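Local coordinates for protein globin (Chloroflexus aurantiacus, PDB 5D1V) that probably binds oxygen at a heme iron, as a truncated hemoglobin of group II from a thermophilic phototrophic bacterium, at residues D21-R26 against E46-F51; L52-G57 against T61-R66. All blocks are in the same frame, centred on the assembly; numbering follows the deposited sequence.

Contact 1: D21-R26 against E46-F51; sequences DIFYAR and EHQRLF. With HEM (protoporphyrin IX containing Fe), chain C.
Gln48 lays its carboxamide against the rims of two neighbouring aromatic side chains of helix 13-28, Phe23 and Tyr24, and these contacts carry the interface. With CG anti to the backbone N (chi1 -170°) and the chain extended beyond it, the amide reaches across to that helix, although the CA atoms of Tyr24 and Gln48 are 9.9 Å apart. OE1 lies in the plane of the Tyr24 ring, 3.4 Å from CE1 at its edge, while the amide plane stands nearly perpendicular to that ring (84°). Phe23 meets both branches, with Gln48 OE1 3.5 Å from CD2 and NE2 equally close to CE2, ring and amide planes 48° apart. Trp88 of helix 82-98, a heme-binding residue, packs edge-to-face with Phe23.

That tight, buried centre contrasts with the flank where Asp21 and Arg49 lie. Their side chains do not meet; Asp21 pairs instead with Lys45, and Arg49 NH2 holds Glu46 OE2 of its own helix at 3.5 Å. On the heme side the same helix packs closely again, Phe51 CB standing 3.4 Å from the methyl CMA, whereas His47 turns its ring toward the propionate rather than toward helix 13-28.

The contact joins two helices on the water-bound (distal) side of the heme in this group II truncated globin. Gln48 OE1 is buried without a hydrogen-bonding partner, and NE2 is 3.2 Å from the water that occupies the iron's sixth position. The contact therefore sets a polar amide beside the iron-bound water, its oxygen against aromatic rims and its nitrogen on the ligand side.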
ATOM      1  N   ASP A  21      13.178 -14.231   2.549  1.00 14.19           N
ATOM      2  CA  ASP A  21      12.829 -15.196   1.505  1.00 12.46           C
ATOM      3  C   ASP A  21      11.674 -14.651   0.643  1.00 16.24           C
ATOM      4  O   ASP A  21      11.693 -14.750  -0.581  1.00 12.45           O
ATOM      5  CB  ASP A  21      12.415 -16.562   2.079  1.00 15.84           C
ATOM      6  CG  ASP A  21      13.595 -17.413   2.565  1.00 18.89           C
ATOM      7  OD1 ASP A  21      14.769 -17.019   2.426  1.00 20.79           O
ATOM      8  OD2 ASP A  21      13.319 -18.506   3.081  1.00 20.90           O
ATOM      9  N   ILE A  22      10.658 -14.102   1.285  1.00 13.89           N
ATOM     10  CA  ILE A  22       9.461 -13.673   0.571  1.00 12.62           C
ATOM     11  C   ILE A  22       9.808 -12.434  -0.260  1.00 13.70           C
ATOM     12  O   ILE A  22       9.403 -12.285  -1.423  1.00 13.12           O
ATOM     13  CB  ILE A  22       8.319 -13.427   1.555  1.00 12.06           C
ATOM     14  CG1 ILE A  22       7.849 -14.760   2.132  1.00 15.83           C
ATOM     15  CG2 ILE A  22       7.134 -12.754   0.861  1.00 13.95           C
ATOM     16  CD1 ILE A  22       6.937 -14.592   3.352  1.00 24.67           C
ATOM     17  N   PHE A  23      10.580 -11.546   0.351  1.00 10.56           N
ATOM     18  CA  PHE A  23      10.975 -10.299  -0.286  1.00  9.32           C
ATOM     19  C   PHE A  23      11.795 -10.631  -1.536  1.00 12.96           C
ATOM     20  O   PHE A  23      11.496 -10.137  -2.613  1.00 13.10           O
ATOM     21  CB  PHE A  23      11.759  -9.425   0.685  1.00 11.00           C
ATOM     22  CG  PHE A  23      12.364  -8.215   0.051  1.00 14.01           C
ATOM     23  CD1 PHE A  23      11.564  -7.141  -0.283  1.00 13.44           C
ATOM     24  CD2 PHE A  23      13.716  -8.147  -0.218  1.00 17.82           C
ATOM     25  CE1 PHE A  23      12.091  -6.018  -0.859  1.00 10.92           C
ATOM     26  CE2 PHE A  23      14.261  -7.006  -0.816  1.00 12.56           C
ATOM     27  CZ  PHE A  23      13.433  -5.950  -1.137  1.00  9.78           C
ATOM     28  N   TYR A  24      12.801 -11.490  -1.397  1.00 11.00           N
ATOM     29  CA  TYR A  24      13.682 -11.776  -2.523  1.00 13.64           C
ATOM     30  C   TYR A  24      12.968 -12.530  -3.644  1.00 13.60           C
ATOM     31  O   TYR A  24      13.269 -12.322  -4.821  1.00 16.94           O
ATOM     32  CB  TYR A  24      14.916 -12.532  -2.043  1.00 16.61           C
ATOM     33  CG  TYR A  24      16.100 -11.597  -1.929  1.00 17.08           C
ATOM     34  CD1 TYR A  24      16.264 -10.773  -0.833  1.00 13.69           C
ATOM     35  CD2 TYR A  24      17.028 -11.515  -2.944  1.00 15.70           C
ATOM     36  CE1 TYR A  24      17.320  -9.894  -0.745  1.00 15.48           C
ATOM     37  CE2 TYR A  24      18.089 -10.655  -2.873  1.00 12.67           C
ATOM     38  CZ  TYR A  24      18.235  -9.830  -1.771  1.00 12.66           C
ATOM     39  OH  TYR A  24      19.311  -8.979  -1.701  1.00 15.45           O
ATOM     40  N   ALA A  25      11.993 -13.363  -3.297  1.00 13.83           N
ATOM     41  CA  ALA A  25      11.220 -14.058  -4.329  1.00 17.02           C
ATOM     42  C   ALA A  25      10.506 -13.041  -5.212  1.00 14.85           C
ATOM     43  O   ALA A  25      10.453 -13.181  -6.448  1.00 14.27           O
ATOM     44  CB  ALA A  25      10.207 -15.030  -3.698  1.00 16.21           C
ATOM     45  N   ARG A  26       9.967 -12.019  -4.567  1.00 12.91           N
ATOM     46  CA  ARG A  26       9.271 -10.942  -5.242  1.00 13.22           C
ATOM     47  C   ARG A  26      10.235 -10.086  -6.050  1.00 20.10           C
ATOM     48  O   ARG A  26       9.945  -9.733  -7.178  1.00 18.95           O
ATOM     49  CB  ARG A  26       8.504 -10.099  -4.208  1.00 14.64           C
ATOM     50  CG  ARG A  26       7.404 -10.912  -3.590  1.00 17.35           C
ATOM     51  CD  ARG A  26       6.704 -10.228  -2.464  1.00 29.35           C
ATOM     52  NE  ARG A  26       5.982  -9.110  -3.028  1.00 41.45           N
ATOM     53  CZ  ARG A  26       4.666  -9.009  -3.131  1.00 25.22           C
ATOM     54  NH1 ARG A  26       3.854  -9.945  -2.664  1.00 22.53           N
ATOM     55  NH2 ARG A  26       4.168  -7.930  -3.701  1.00 32.32           N
ATOM     56  N   GLU A  46      21.816 -12.734   2.104  1.00 13.80           N
ATOM     57  CA  GLU A  46      22.267 -12.983   3.468  1.00 10.76           C
ATOM     58  C   GLU A  46      22.648 -11.669   4.146  1.00 12.87           C
ATOM     59  O   GLU A  46      22.337 -11.471   5.325  1.00  9.90           O
ATOM     60  CB  GLU A  46      23.451 -13.961   3.513  1.00 19.03           C
ATOM     61  CG  GLU A  46      23.965 -14.135   4.955  1.00 20.92           C
ATOM     62  CD  GLU A  46      24.987 -15.225   5.133  1.00 36.39           C
ATOM     63  OE1 GLU A  46      25.754 -15.489   4.180  1.00 39.59           O
ATOM     64  OE2 GLU A  46      25.030 -15.801   6.246  1.00 34.02           O
ATOM     65  N   HIS A  47      23.296 -10.769   3.402  1.00 13.29           N
ATOM     66  CA  HIS A  47      23.705  -9.485   3.962  1.00  9.50           C
ATOM     67  C   HIS A  47      22.477  -8.701   4.364  1.00 13.32           C
ATOM     68  O   HIS A  47      22.455  -8.089   5.438  1.00 10.12           O
ATOM     69  CB  HIS A  47      24.557  -8.677   2.966  1.00 11.25           C
ATOM     70  CG  HIS A  47      25.897  -9.284   2.720  1.00 20.17           C
ATOM     71  ND1 HIS A  47      26.612  -9.083   1.558  1.00 18.74           N
ATOM     72  CD2 HIS A  47      26.650 -10.105   3.489  1.00 27.89           C
ATOM     73  CE1 HIS A  47      27.743  -9.756   1.625  1.00 22.84           C
ATOM     74  NE2 HIS A  47      27.795 -10.379   2.788  1.00 31.21           N
ATOM     75  N   GLN A  48      21.435  -8.728   3.539  1.00  9.01           N
ATOM     76  CA  GLN A  48      20.251  -7.972   3.900  1.00 10.54           C
ATOM     77  C   GLN A  48      19.587  -8.565   5.158  1.00 11.33           C
ATOM     78  O   GLN A  48      19.168  -7.817   6.052  1.00 11.46           O
ATOM     79  CB  GLN A  48      19.249  -7.933   2.771  1.00 11.15           C
ATOM     80  CG  GLN A  48      18.137  -6.922   3.091  1.00 18.37           C
ATOM     81  CD  GLN A  48      16.969  -7.061   2.199  1.00 35.28           C
ATOM     82  OE1 GLN A  48      16.449  -8.159   2.021  1.00 36.60           O
ATOM     83  NE2 GLN A  48      16.532  -5.946   1.619  1.00 43.23           N
ATOM     84  N   ARG A  49      19.457  -9.891   5.218  1.00 11.29           N
ATOM     85  CA  ARG A  49      18.904 -10.549   6.406  1.00  9.70           C
ATOM     86  C   ARG A  49      19.685 -10.162   7.663  1.00  9.90           C
ATOM     87  O   ARG A  49      19.076  -9.770   8.660  1.00 10.05           O
ATOM     88  CB  ARG A  49      18.885 -12.069   6.269  1.00 13.13           C
ATOM     89  CG  ARG A  49      18.286 -12.768   7.504  1.00 14.34           C
ATOM     90  CD  ARG A  49      18.248 -14.260   7.378  1.00 20.94           C
ATOM     91  NE  ARG A  49      19.483 -14.804   6.810  1.00 21.97           N
ATOM     92  CZ  ARG A  49      20.522 -15.247   7.509  1.00 35.14           C
ATOM     93  NH1 ARG A  49      20.514 -15.259   8.845  1.00 38.29           N
ATOM     94  NH2 ARG A  49      21.575 -15.700   6.854  1.00 43.62           N
ATOM     95  N   LEU A  50      21.021 -10.239   7.608  1.00 10.37           N
ATOM     96  CA  LEU A  50      21.831  -9.943   8.782  1.00  9.34           C
ATOM     97  C   LEU A  50      21.670  -8.478   9.197  1.00  9.39           C
ATOM     98  O   LEU A  50      21.614  -8.166  10.391  1.00  8.98           O
ATOM     99  CB  LEU A  50      23.293 -10.252   8.526  1.00 11.00           C
ATOM    100  CG  LEU A  50      23.561 -11.740   8.245  1.00 12.15           C
ATOM    101  CD1 LEU A  50      25.032 -11.951   7.905  1.00 20.22           C
ATOM    102  CD2 LEU A  50      23.152 -12.653   9.387  1.00 15.17           C
ATOM    103  N   PHE A  51      21.567  -7.586   8.219  1.00  8.20           N
ATOM    104  CA  PHE A  51      21.346  -6.187   8.525  1.00  8.01           C
ATOM    105  C   PHE A  51      20.037  -5.993   9.280  1.00 10.36           C
ATOM    106  O   PHE A  51      20.007  -5.322  10.308  1.00 10.30           O
ATOM    107  CB  PHE A  51      21.299  -5.303   7.282  1.00 10.27           C
ATOM    108  CG  PHE A  51      20.816  -3.923   7.605  1.00  9.43           C
ATOM    109  CD1 PHE A  51      21.609  -3.055   8.347  1.00  8.79           C
ATOM    110  CD2 PHE A  51      19.520  -3.533   7.294  1.00  8.61           C
ATOM    111  CE1 PHE A  51      21.145  -1.794   8.707  1.00 12.89           C
ATOM    112  CE2 PHE A  51      19.037  -2.289   7.649  1.00 10.63           C
ATOM    113  CZ  PHE A  51      19.855  -1.403   8.367  1.00 10.51           C
TER
HETATM  114  CHA HEM C 201      21.710  -4.114  -0.925  1.00 10.28           C
HETATM  115  CHB HEM C 201      18.854  -2.636   2.715  1.00 11.58           C
HETATM  116  CHC HEM C 201      16.310   0.082  -0.438  1.00 11.04           C
HETATM  117  CHD HEM C 201      18.463  -2.355  -4.036  1.00 11.20           C
HETATM  118  C1A HEM C 201      21.197  -3.915   0.331  1.00 11.53           C
HETATM  119  C2A HEM C 201      21.794  -4.364   1.578  1.00 12.40           C
HETATM  120  C3A HEM C 201      21.008  -3.945   2.581  1.00 11.45           C
HETATM  121  C4A HEM C 201      19.885  -3.213   1.997  1.00  9.78           C
HETATM  122  CMA HEM C 201      21.140  -4.143   4.122  1.00 11.11           C
HETATM  123  CAA HEM C 201      23.114  -5.161   1.673  1.00 12.25           C
HETATM  124  CBA HEM C 201      24.200  -4.159   2.098  1.00 14.95           C
HETATM  125  CGA HEM C 201      25.550  -4.851   2.022  1.00 17.51           C
HETATM  126  O1A HEM C 201      26.019  -5.161   0.901  1.00 29.44           O
HETATM  127  O2A HEM C 201      26.174  -5.083   3.079  1.00 13.29           O
HETATM  128  C1B HEM C 201      17.922  -1.755   2.183  1.00 10.49           C
HETATM  129  C2B HEM C 201      16.940  -0.992   2.920  1.00  7.91           C
HETATM  130  C3B HEM C 201      16.263  -0.237   2.025  1.00  9.98           C
HETATM  131  C4B HEM C 201      16.764  -0.518   0.720  1.00 11.84           C
HETATM  132  CMB HEM C 201      16.749  -1.066   4.455  1.00 10.39           C
HETATM  133  CAB HEM C 201      15.099   0.761   2.210  1.00 13.51           C
HETATM  134  CBB HEM C 201      14.413   0.740   3.353  1.00 24.84           C
HETATM  135  C1C HEM C 201      16.640  -0.348  -1.700  1.00  7.48           C
HETATM  136  C2C HEM C 201      16.044   0.100  -2.951  1.00  9.18           C
HETATM  137  C3C HEM C 201      16.677  -0.595  -3.931  1.00 12.62           C
HETATM  138  C4C HEM C 201      17.638  -1.497  -3.345  1.00 11.25           C
HETATM  139  CMC HEM C 201      14.942   1.195  -3.052  1.00  7.59           C
HETATM  140  CAC HEM C 201      16.403  -0.551  -5.434  1.00 13.37           C
HETATM  141  CBC HEM C 201      15.155  -0.237  -5.761  1.00 30.69           C
HETATM  142  C1D HEM C 201      19.571  -2.996  -3.529  1.00  9.72           C
HETATM  143  C2D HEM C 201      20.594  -3.710  -4.286  1.00 11.85           C
HETATM  144  C3D HEM C 201      21.502  -4.183  -3.411  1.00 10.17           C
HETATM  145  C4D HEM C 201      21.068  -3.793  -2.084  1.00  9.52           C
HETATM  146  CMD HEM C 201      20.615  -3.851  -5.815  1.00 10.03           C
HETATM  147  CAD HEM C 201      22.769  -4.998  -3.713  1.00 17.77           C
HETATM  148  CBD HEM C 201      22.423  -6.469  -3.540  1.00 31.62           C
HETATM  149  CGD HEM C 201      23.613  -7.352  -3.772  1.00 26.17           C
HETATM  150  O1D HEM C 201      23.389  -8.576  -3.959  1.00 25.73           O
HETATM  151  O2D HEM C 201      24.765  -6.838  -3.787  1.00 27.56           O
HETATM  152  NA  HEM C 201      20.043  -3.202   0.632  1.00  9.46           N
HETATM  153  NB  HEM C 201      17.792  -1.436   0.847  1.00 10.78           N
HETATM  154  NC  HEM C 201      17.614  -1.284  -1.991  1.00 11.14           N
HETATM  155  ND  HEM C 201      19.907  -3.074  -2.203  1.00 12.06           N
HETATM  156 FE   HEM C 201      18.807  -2.270  -0.706  1.00  9.58          FE
HETATM  157  O   HOH W   1      17.595  -4.058  -0.748  1.00 10.82           O

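Contact 2: L52-G57 against T61-R66; sequences LMQYFG and TYSERR. With HEM (protoporphyrin IX containing Fe), chain C.
Gln54 and Tyr62 both swing CG opposite the backbone N (chi1 180° and 179°), which sends the glutamine straight out of helix 42-55 and the tyrosine ring on toward the heme. The extended glutamine crosses the root of Tyr62 at about a right angle, its amide nearly perpendicular to the ring, and OE1 rests 3.5 Å from Tyr62 CB. The same oxygen accepts the one hydrogen bond between the segments, from Ser63 N at 2.9 Å with an N-H...O angle of 155°, the donor lying somewhat out of the carbonyl plane. Ser63 N belongs to the first turn of helix 61-66, where no earlier carbonyl of that helix is available, so the side chain supplies the acceptor. Ser63 OG turns to Arg60 O instead. An alanine in place of Gln54 is likely to leave Ser63 N without its acceptor and open a gap beside Tyr62 CB, giving the short helix more freedom to shift against its neighbour.

Helix 42-55 ends just beyond in a Schellman motif: Gly57, at positive phi, is the C-prime residue, Gly58 N bonds to Met53 O and Gly57 N to Gln54 O, and the chain then turns back into helix 61-66. At the far end of that helix, Arg66 lays CB 3.5 Å above the Tyr62 ring, offset toward its rim, and bends at its middle torsions to bring the guanidinium edge to a heme propionate. Arg66 NE donates to O2A at 2.9 Å and Arg66 NH2 to O1A at 2.8 Å, while Tyr62 OH gives O2A a second donor at 2.8 Å. Three hydrogen bonds, two from one guanidinium and one from a phenol, grip the carboxylate, probably offsetting its charge and fixing its rotation.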
ATOM      1  N   LEU A  52      18.950  -6.558   8.757  1.00  9.52           N
ATOM      2  CA  LEU A  52      17.663  -6.386   9.403  1.00 10.09           C
ATOM      3  C   LEU A  52      17.706  -6.940  10.823  1.00 11.31           C
ATOM      4  O   LEU A  52      17.213  -6.314  11.774  1.00 10.30           O
ATOM      5  CB  LEU A  52      16.556  -7.057   8.598  1.00 11.12           C
ATOM      6  CG  LEU A  52      16.330  -6.423   7.219  1.00 10.79           C
ATOM      7  CD1 LEU A  52      15.378  -7.292   6.379  1.00 11.23           C
ATOM      8  CD2 LEU A  52      15.811  -4.996   7.334  1.00  9.99           C
ATOM      9  N   MET A  53      18.306  -8.111  10.966  1.00  9.78           N
ATOM     10  CA  MET A  53      18.421  -8.738  12.280  1.00 12.08           C
ATOM     11  C   MET A  53      19.116  -7.808  13.268  1.00 12.76           C
ATOM     12  O   MET A  53      18.672  -7.625  14.408  1.00 13.83           O
ATOM     13  CB  MET A  53      19.195 -10.064  12.182  1.00 10.46           C
ATOM     14  CG  MET A  53      18.408 -11.155  11.472  1.00 13.00           C
ATOM     15  SD  MET A  53      19.418 -12.593  11.081  1.00 14.27           S
ATOM     16  CE  MET A  53      20.030 -13.015  12.690  1.00 17.40           C
ATOM     17  N   GLN A  54      20.208  -7.216  12.824  1.00 10.28           N
ATOM     18  CA  GLN A  54      20.988  -6.309  13.658  1.00 11.16           C
ATOM     19  C   GLN A  54      20.255  -5.018  13.965  1.00  9.76           C
ATOM     20  O   GLN A  54      20.225  -4.575  15.104  1.00 11.53           O
ATOM     21  CB  GLN A  54      22.305  -5.989  12.976  1.00 11.71           C
ATOM     22  CG  GLN A  54      23.199  -5.035  13.761  1.00 17.09           C
ATOM     23  CD  GLN A  54      24.522  -4.825  13.058  1.00 13.21           C
ATOM     24  OE1 GLN A  54      25.373  -5.712  13.036  1.00 14.19           O
ATOM     25  NE2 GLN A  54      24.683  -3.653  12.447  1.00 14.49           N
ATOM     26  N   TYR A  55      19.662  -4.419  12.939  1.00  8.81           N
ATOM     27  CA  TYR A  55      19.007  -3.126  13.109  1.00  9.70           C
ATOM     28  C   TYR A  55      17.906  -3.202  14.161  1.00 12.66           C
ATOM     29  O   TYR A  55      17.777  -2.311  15.014  1.00 11.17           O
ATOM     30  CB  TYR A  55      18.438  -2.612  11.785  1.00  8.71           C
ATOM     31  CG  TYR A  55      17.856  -1.214  11.943  1.00 10.85           C
ATOM     32  CD1 TYR A  55      18.678  -0.091  11.865  1.00 12.44           C
ATOM     33  CD2 TYR A  55      16.510  -1.023  12.236  1.00 10.76           C
ATOM     34  CE1 TYR A  55      18.162   1.180  12.049  1.00 13.07           C
ATOM     35  CE2 TYR A  55      15.989   0.261  12.423  1.00 10.81           C
ATOM     36  CZ  TYR A  55      16.827   1.348  12.324  1.00 14.55           C
ATOM     37  OH  TYR A  55      16.345   2.622  12.512  1.00 19.81           O
ATOM     38  N   PHE A  56      17.126  -4.275  14.118  1.00 11.89           N
ATOM     39  CA  PHE A  56      15.975  -4.414  14.991  1.00 10.75           C
ATOM     40  C   PHE A  56      16.333  -5.089  16.331  1.00 16.05           C
ATOM     41  O   PHE A  56      15.465  -5.419  17.125  1.00 14.08           O
ATOM     42  CB  PHE A  56      14.882  -5.149  14.220  1.00  9.99           C
ATOM     43  CG  PHE A  56      14.269  -4.309  13.174  1.00 10.19           C
ATOM     44  CD1 PHE A  56      13.461  -3.224  13.518  1.00 10.19           C
ATOM     45  CD2 PHE A  56      14.546  -4.527  11.829  1.00 11.48           C
ATOM     46  CE1 PHE A  56      12.916  -2.406  12.529  1.00 10.44           C
ATOM     47  CE2 PHE A  56      13.992  -3.704  10.849  1.00  8.75           C
ATOM     48  CZ  PHE A  56      13.178  -2.627  11.220  1.00  5.95           C
ATOM     49  N   GLY A  57      17.628  -5.231  16.595  1.00 13.33           N
ATOM     50  CA  GLY A  57      18.092  -5.501  17.950  1.00 19.55           C
ATOM     51  C   GLY A  57      18.665  -6.873  18.204  1.00 14.88           C
ATOM     52  O   GLY A  57      18.915  -7.219  19.354  1.00 13.62           O
ATOM     53  N   THR A  61      26.051  -9.721  13.801  1.00 13.15           N
ATOM     54  CA  THR A  61      26.788 -10.455  12.780  1.00 13.32           C
ATOM     55  C   THR A  61      27.026  -9.592  11.523  1.00 13.15           C
ATOM     56  O   THR A  61      28.090  -9.641  10.894  1.00 12.67           O
ATOM     57  CB  THR A  61      26.036 -11.745  12.413  1.00 14.17           C
ATOM     58  OG1 THR A  61      25.691 -12.431  13.616  1.00 15.14           O
ATOM     59  CG2 THR A  61      26.874 -12.653  11.565  1.00 20.29           C
ATOM     60  N   TYR A  62      26.044  -8.767  11.175  1.00 12.99           N
ATOM     61  CA  TYR A  62      26.190  -7.910  10.022  1.00 10.99           C
ATOM     62  C   TYR A  62      27.476  -7.075  10.130  1.00 15.11           C
ATOM     63  O   TYR A  62      28.298  -7.046   9.198  1.00 14.39           O
ATOM     64  CB  TYR A  62      24.980  -6.974   9.848  1.00  9.73           C
ATOM     65  CG  TYR A  62      25.178  -6.080   8.647  1.00 10.40           C
ATOM     66  CD1 TYR A  62      24.861  -6.507   7.363  1.00 13.71           C
ATOM     67  CD2 TYR A  62      25.723  -4.819   8.801  1.00 10.98           C
ATOM     68  CE1 TYR A  62      25.079  -5.694   6.284  1.00  8.79           C
ATOM     69  CE2 TYR A  62      25.931  -3.999   7.732  1.00 10.20           C
ATOM     70  CZ  TYR A  62      25.628  -4.435   6.478  1.00 10.55           C
ATOM     71  OH  TYR A  62      25.873  -3.594   5.411  1.00 10.62           O
ATOM     72  N   SER A  63      27.611  -6.361  11.243  1.00 12.91           N
ATOM     73  CA  SER A  63      28.769  -5.496  11.478  1.00 17.46           C
ATOM     74  C   SER A  63      30.087  -6.272  11.444  1.00 13.58           C
ATOM     75  O   SER A  63      31.109  -5.749  10.989  1.00 12.17           O
ATOM     76  CB  SER A  63      28.637  -4.771  12.825  1.00 33.76           C
ATOM     77  OG  SER A  63      28.907  -5.641  13.920  1.00 45.74           O
ATOM     78  N   GLU A  64      30.075  -7.505  11.937  1.00 13.14           N
ATOM     79  CA  GLU A  64      31.270  -8.331  11.939  1.00 13.92           C
ATOM     80  C   GLU A  64      31.691  -8.664  10.520  1.00 15.91           C
ATOM     81  O   GLU A  64      32.891  -8.813  10.237  1.00 18.34           O
ATOM     82  CB  GLU A  64      31.022  -9.606  12.752  1.00 22.16           C
ATOM     83  CG  GLU A  64      30.953  -9.343  14.244  1.00 35.67           C
ATOM     84  CD  GLU A  64      30.258 -10.452  15.016  1.00 37.74           C
ATOM     85  OE1 GLU A  64      30.014 -11.528  14.424  1.00 32.03           O
ATOM     86  OE2 GLU A  64      29.944 -10.226  16.210  1.00 36.77           O
ATOM     87  N   ARG A  65      30.720  -8.754   9.617  1.00 14.43           N
ATOM     88  CA  ARG A  65      30.997  -9.150   8.227  1.00 20.83           C
ATOM     89  C   ARG A  65      31.148  -7.966   7.292  1.00 17.70           C
ATOM     90  O   ARG A  65      31.909  -8.032   6.325  1.00 19.09           O
ATOM     91  CB  ARG A  65      29.880 -10.059   7.683  1.00 14.95           C
ATOM     92  CG  ARG A  65      29.838 -11.416   8.252  1.00 18.69           C
ATOM     93  CD  ARG A  65      29.542 -12.482   7.174  1.00 35.02           C
ATOM     94  NE  ARG A  65      28.621 -13.510   7.649  1.00 51.33           N
ATOM     95  CZ  ARG A  65      28.889 -14.375   8.624  1.00 59.70           C
ATOM     96  NH1 ARG A  65      30.063 -14.354   9.244  1.00 55.72           N
ATOM     97  NH2 ARG A  65      27.972 -15.263   8.983  1.00 66.84           N
ATOM     98  N   ARG A  66      30.412  -6.888   7.561  1.00 12.82           N
ATOM     99  CA  ARG A  66      30.302  -5.791   6.621  1.00 13.38           C
ATOM    100  C   ARG A  66      30.670  -4.419   7.166  1.00 13.27           C
ATOM    101  O   ARG A  66      30.715  -3.452   6.407  1.00 12.45           O
ATOM    102  CB  ARG A  66      28.869  -5.721   6.090  1.00 13.18           C
ATOM    103  CG  ARG A  66      28.400  -7.001   5.417  1.00 14.12           C
ATOM    104  CD  ARG A  66      29.121  -7.302   4.150  1.00 13.58           C
ATOM    105  NE  ARG A  66      28.658  -6.489   3.021  1.00 14.04           N
ATOM    106  CZ  ARG A  66      29.264  -6.440   1.835  1.00 24.59           C
ATOM    107  NH1 ARG A  66      30.383  -7.142   1.599  1.00 23.45           N
ATOM    108  NH2 ARG A  66      28.756  -5.680   0.877  1.00 28.76           N
TER
HETATM  109  CHA HEM C 201      21.710  -4.114  -0.925  1.00 10.28           C
HETATM  110  CHB HEM C 201      18.854  -2.636   2.715  1.00 11.58           C
HETATM  111  CHC HEM C 201      16.310   0.082  -0.438  1.00 11.04           C
HETATM  112  CHD HEM C 201      18.463  -2.355  -4.036  1.00 11.20           C
HETATM  113  C1A HEM C 201      21.197  -3.915   0.331  1.00 11.53           C
HETATM  114  C2A HEM C 201      21.794  -4.364   1.578  1.00 12.40           C
HETATM  115  C3A HEM C 201      21.008  -3.945   2.581  1.00 11.45           C
HETATM  116  C4A HEM C 201      19.885  -3.213   1.997  1.00  9.78           C
HETATM  117  CMA HEM C 201      21.140  -4.143   4.122  1.00 11.11           C
HETATM  118  CAA HEM C 201      23.114  -5.161   1.673  1.00 12.25           C
HETATM  119  CBA HEM C 201      24.200  -4.159   2.098  1.00 14.95           C
HETATM  120  CGA HEM C 201      25.550  -4.851   2.022  1.00 17.51           C
HETATM  121  O1A HEM C 201      26.019  -5.161   0.901  1.00 29.44           O
HETATM  122  O2A HEM C 201      26.174  -5.083   3.079  1.00 13.29           O
HETATM  123  C1B HEM C 201      17.922  -1.755   2.183  1.00 10.49           C
HETATM  124  C2B HEM C 201      16.940  -0.992   2.920  1.00  7.91           C
HETATM  125  C3B HEM C 201      16.263  -0.237   2.025  1.00  9.98           C
HETATM  126  C4B HEM C 201      16.764  -0.518   0.720  1.00 11.84           C
HETATM  127  CMB HEM C 201      16.749  -1.066   4.455  1.00 10.39           C
HETATM  128  CAB HEM C 201      15.099   0.761   2.210  1.00 13.51           C
HETATM  129  CBB HEM C 201      14.413   0.740   3.353  1.00 24.84           C
HETATM  130  C1C HEM C 201      16.640  -0.348  -1.700  1.00  7.48           C
HETATM  131  C2C HEM C 201      16.044   0.100  -2.951  1.00  9.18           C
HETATM  132  C3C HEM C 201      16.677  -0.595  -3.931  1.00 12.62           C
HETATM  133  C4C HEM C 201      17.638  -1.497  -3.345  1.00 11.25           C
HETATM  134  CMC HEM C 201      14.942   1.195  -3.052  1.00  7.59           C
HETATM  135  CAC HEM C 201      16.403  -0.551  -5.434  1.00 13.37           C
HETATM  136  CBC HEM C 201      15.155  -0.237  -5.761  1.00 30.69           C
HETATM  137  C1D HEM C 201      19.571  -2.996  -3.529  1.00  9.72           C
HETATM  138  C2D HEM C 201      20.594  -3.710  -4.286  1.00 11.85           C
HETATM  139  C3D HEM C 201      21.502  -4.183  -3.411  1.00 10.17           C
HETATM  140  C4D HEM C 201      21.068  -3.793  -2.084  1.00  9.52           C
HETATM  141  CMD HEM C 201      20.615  -3.851  -5.815  1.00 10.03           C
HETATM  142  CAD HEM C 201      22.769  -4.998  -3.713  1.00 17.77           C
HETATM  143  CBD HEM C 201      22.423  -6.469  -3.540  1.00 31.62           C
HETATM  144  CGD HEM C 201      23.613  -7.352  -3.772  1.00 26.17           C
HETATM  145  O1D HEM C 201      23.389  -8.576  -3.959  1.00 25.73           O
HETATM  146  O2D HEM C 201      24.765  -6.838  -3.787  1.00 27.56           O
HETATM  147  NA  HEM C 201      20.043  -3.202   0.632  1.00  9.46           N
HETATM  148  NB  HEM C 201      17.792  -1.436   0.847  1.00 10.78           N
HETATM  149  NC  HEM C 201      17.614  -1.284  -1.991  1.00 11.14           N
HETATM  150  ND  HEM C 201      19.907  -3.074  -2.203  1.00 12.06           N
HETATM  151 FE   HEM C 201      18.807  -2.270  -0.706  1.00  9.58          FE
HETATM  152  O   HOH W   1      17.595  -4.058  -0.748  1.00 10.82           O

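Helix 42-55 serves both contacts, whose centres lie about 13 Å apart: residues 46-51 face helix 13-28 and also touch helix 61-66, and Gln54 in the last turn bonds to helix 61-66. The heme joins them. Contact 1 borders the iron-bound water, its O 2.2 Å from FE, whereas contact 2 secures a propionate at the porphyrin rim. Between them the parts interlock by packing: His47 O is 3.5 Å from Tyr62 CD1, and His47 ND1 is 3.6 Å from Arg66 NE. His47, predicted as a distal iron-binding residue, does not coordinate the metal here: the water holds that site and the imidazole lies beside the propionate. One helix therefore links the ligand side of the pocket to its propionate end.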